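Local coordinates for 4-hydroxybutyrate coenzyme A transferase (Shewanella oneidensis, PDB 2OAS), which binds coenzyme A and probably transfers it from an acyl-CoA to a carboxylic acid such as 4-hydroxybutyrate or acetate, at residues L70-F75 and V79-L84. Numbering follows the deposited sequence.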
loop_
_atom_site.group_PDB
_atom_site.type_symbol
_atom_site.label_atom_id
_atom_site.label_comp_id
_atom_site.label_asym_id
_atom_site.label_seq_id
_atom_site.Cartn_x
_atom_site.Cartn_y
_atom_site.Cartn_z
ATOM N N LEU A 70 2.552 -6.796 -33.687
ATOM C CA LEU A 70 2.991 -6.226 -32.433
ATOM C C LEU A 70 1.832 -6.070 -31.465
ATOM O O LEU A 70 0.706 -5.842 -31.883
ATOM C CB LEU A 70 3.635 -4.866 -32.703
ATOM C CG LEU A 70 3.890 -3.916 -31.531
ATOM C CD1 LEU A 70 4.523 -4.664 -30.379
ATOM C CD2 LEU A 70 4.788 -2.798 -31.987
ATOM N N ARG A 71 2.104 -6.214 -30.173
ATOM C CA ARG A 71 1.078 -6.062 -29.157
ATOM C C ARG A 71 1.670 -5.227 -28.036
ATOM O O ARG A 71 2.827 -5.405 -27.688
ATOM C CB ARG A 71 0.629 -7.436 -28.632
ATOM C CG ARG A 71 -0.252 -7.397 -27.371
ATOM C CD ARG A 71 -0.819 -8.777 -26.976
ATOM N NE ARG A 71 -2.148 -8.999 -27.544
ATOM C CZ ARG A 71 -3.289 -8.879 -26.869
ATOM N NH1 ARG A 71 -3.279 -8.550 -25.585
ATOM N NH2 ARG A 71 -4.447 -9.056 -27.491
ATOM N N HIS A 72 0.887 -4.297 -27.499
ATOM C CA HIS A 72 1.341 -3.439 -26.411
ATOM C C HIS A 72 1.119 -4.073 -25.036
ATOM O O HIS A 72 0.058 -4.634 -24.787
ATOM C CB HIS A 72 0.608 -2.087 -26.466
ATOM C CG HIS A 72 0.856 -1.321 -27.726
ATOM N ND1 HIS A 72 0.070 -1.459 -28.846
ATOM C CD2 HIS A 72 1.843 -0.453 -28.064
ATOM C CE1 HIS A 72 0.560 -0.713 -29.822
ATOM N NE2 HIS A 72 1.637 -0.093 -29.373
ATOM N N ARG A 73 2.129 -3.988 -24.165
ATOM C CA ARG A 73 2.051 -4.517 -22.791
ATOM C C ARG A 73 2.274 -3.299 -21.898
ATOM O O ARG A 73 3.403 -2.874 -21.685
ATOM C CB ARG A 73 3.131 -5.565 -22.538
ATOM C CG ARG A 73 2.920 -6.399 -21.270
ATOM C CD ARG A 73 3.897 -7.567 -21.231
ATOM N NE ARG A 73 3.832 -8.363 -20.009
ATOM C CZ ARG A 73 2.902 -9.275 -19.743
ATOM N NH1 ARG A 73 1.933 -9.518 -20.617
ATOM N NH2 ARG A 73 2.958 -9.966 -18.613
ATOM N N CYS A 74 1.190 -2.747 -21.377
ATOM C CA CYS A 74 1.257 -1.537 -20.580
ATOM C C CYS A 74 1.286 -1.637 -19.072
ATOM O O CYS A 74 0.442 -2.299 -18.461
ATOM C CB CYS A 74 0.099 -0.623 -20.956
ATOM S SG CYS A 74 -0.112 -0.386 -22.709
ATOM N N PHE A 75 2.255 -0.950 -18.478
ATOM C CA PHE A 75 2.382 -0.884 -17.036
ATOM C C PHE A 75 1.583 0.351 -16.644
ATOM O O PHE A 75 1.292 0.581 -15.476
ATOM C CB PHE A 75 3.849 -0.704 -16.636
ATOM C CG PHE A 75 4.677 -1.925 -16.865
ATOM C CD1 PHE A 75 5.886 -1.847 -17.536
ATOM C CD2 PHE A 75 4.246 -3.164 -16.394
ATOM C CE1 PHE A 75 6.650 -2.987 -17.747
ATOM C CE2 PHE A 75 5.006 -4.307 -16.605
ATOM C CZ PHE A 75 6.213 -4.219 -17.279
ATOM N N VAL A 79 -3.233 7.648 -24.020
ATOM C CA VAL A 79 -4.198 7.987 -25.063
ATOM C C VAL A 79 -4.240 6.991 -26.224
ATOM O O VAL A 79 -5.315 6.565 -26.636
ATOM C CB VAL A 79 -3.919 9.404 -25.640
ATOM C CG1 VAL A 79 -4.926 9.726 -26.733
ATOM C CG2 VAL A 79 -3.982 10.446 -24.528
ATOM N N PRO A 80 -3.074 6.610 -26.765
ATOM C CA PRO A 80 -3.034 5.661 -27.883
ATOM C C PRO A 80 -3.261 4.197 -27.508
ATOM O O PRO A 80 -3.416 3.353 -28.382
ATOM C CB PRO A 80 -1.639 5.878 -28.457
ATOM C CG PRO A 80 -0.832 6.112 -27.214
ATOM C CD PRO A 80 -1.715 7.084 -26.440
ATOM N N THR A 81 -3.279 3.892 -26.218
ATOM C CA THR A 81 -3.460 2.513 -25.797
ATOM C C THR A 81 -4.819 2.200 -25.173
ATOM O O THR A 81 -5.263 1.061 -25.227
ATOM C CB THR A 81 -2.350 2.098 -24.818
ATOM O OG1 THR A 81 -2.222 3.094 -23.798
ATOM C CG2 THR A 81 -1.018 1.946 -25.555
ATOM N N ARG A 82 -5.477 3.200 -24.590
ATOM C CA ARG A 82 -6.777 2.998 -23.951
ATOM C C ARG A 82 -7.777 2.249 -24.824
ATOM O O ARG A 82 -8.398 1.277 -24.383
ATOM C CB ARG A 82 -7.393 4.338 -23.543
ATOM C CG ARG A 82 -6.728 4.988 -22.354
ATOM C CD ARG A 82 -7.162 6.435 -22.175
ATOM N NE ARG A 82 -6.125 7.170 -21.456
ATOM C CZ ARG A 82 -5.900 8.473 -21.574
ATOM N NH1 ARG A 82 -6.652 9.207 -22.389
ATOM N NH2 ARG A 82 -4.899 9.033 -20.894
ATOM N N PRO A 83 -7.964 2.699 -26.076
ATOM C CA PRO A 83 -8.918 2.007 -26.942
ATOM C C PRO A 83 -8.531 0.554 -27.173
ATOM O O PRO A 83 -9.394 -0.313 -27.328
ATOM C CB PRO A 83 -8.878 2.833 -28.220
ATOM C CG PRO A 83 -7.453 3.319 -28.241
ATOM C CD PRO A 83 -7.258 3.758 -26.814
ATOM N N LEU A 84 -7.229 0.293 -27.201
ATOM C CA LEU A 84 -6.745 -1.058 -27.410
ATOM C C LEU A 84 -6.920 -1.906 -26.147
ATOM O O LEU A 84 -7.259 -3.084 -26.224
ATOM C CB LEU A 84 -5.271 -1.048 -27.840
ATOM C CG LEU A 84 -4.959 -1.064 -29.349
ATOM C CD1 LEU A 84 -5.709 0.046 -30.067
ATOM C CD2 LEU A 84 -3.450 -0.919 -29.552
#
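CG of His-72 and SG of Cys-74 both lie anti to their own carbonyl carbon, beside the backbone N (chi1 -61° and -48°). This lets the ring of His-72 meet Leu-84 and Thr-81, and SG of Cys-74 meet Thr-81. Thr-81 answers with its methyl. Its chi1 of 49° places OG1 between the backbone N and the carbonyl carbon and CG2 anti to the carbonyl carbon, where it meets the strand's side chains. CG2 of Thr-81 lies 3.8 Å from SG of Cys-74. The same methyl reaches CG of the His-72 ring more loosely, at 4.3 Å. Leu-84 uses one branch. Its CD2 sits 3.6 Å from ND1 of His-72 and 4.0 Å from CE1 of that ring, approaching obliquely. This is van der Waals packing, and the imidazole takes a methyl from each of two residues. The backbones stay well apart, with CA of His-72 and CA of Thr-81 separated by 7.7 Å. The contact joins the first two elements of a beta-alpha-beta unit: strand 70-74, helix 82-86 and strand 91-92. The strand belongs to the parallel sheet of the N-terminal domain, between strands 48-52 and 91-92. Thr-81 stands just before the helix. OG1 of Thr-81 is hydrogen-bonded to N of Gly-78, so the hydroxyl is tied to the connecting loop while the methyl packs on the strand. A weak backbone bond from N of Leu-84 to O of Thr-81 spans the helix start. Beyond the pair, Arg-82 is hydrogen-bonded through NE to O of Tyr-326, next to the CoA-binding Ser-327. The Thr-81 side chain itself is about 11 Å from the bound coenzyme A.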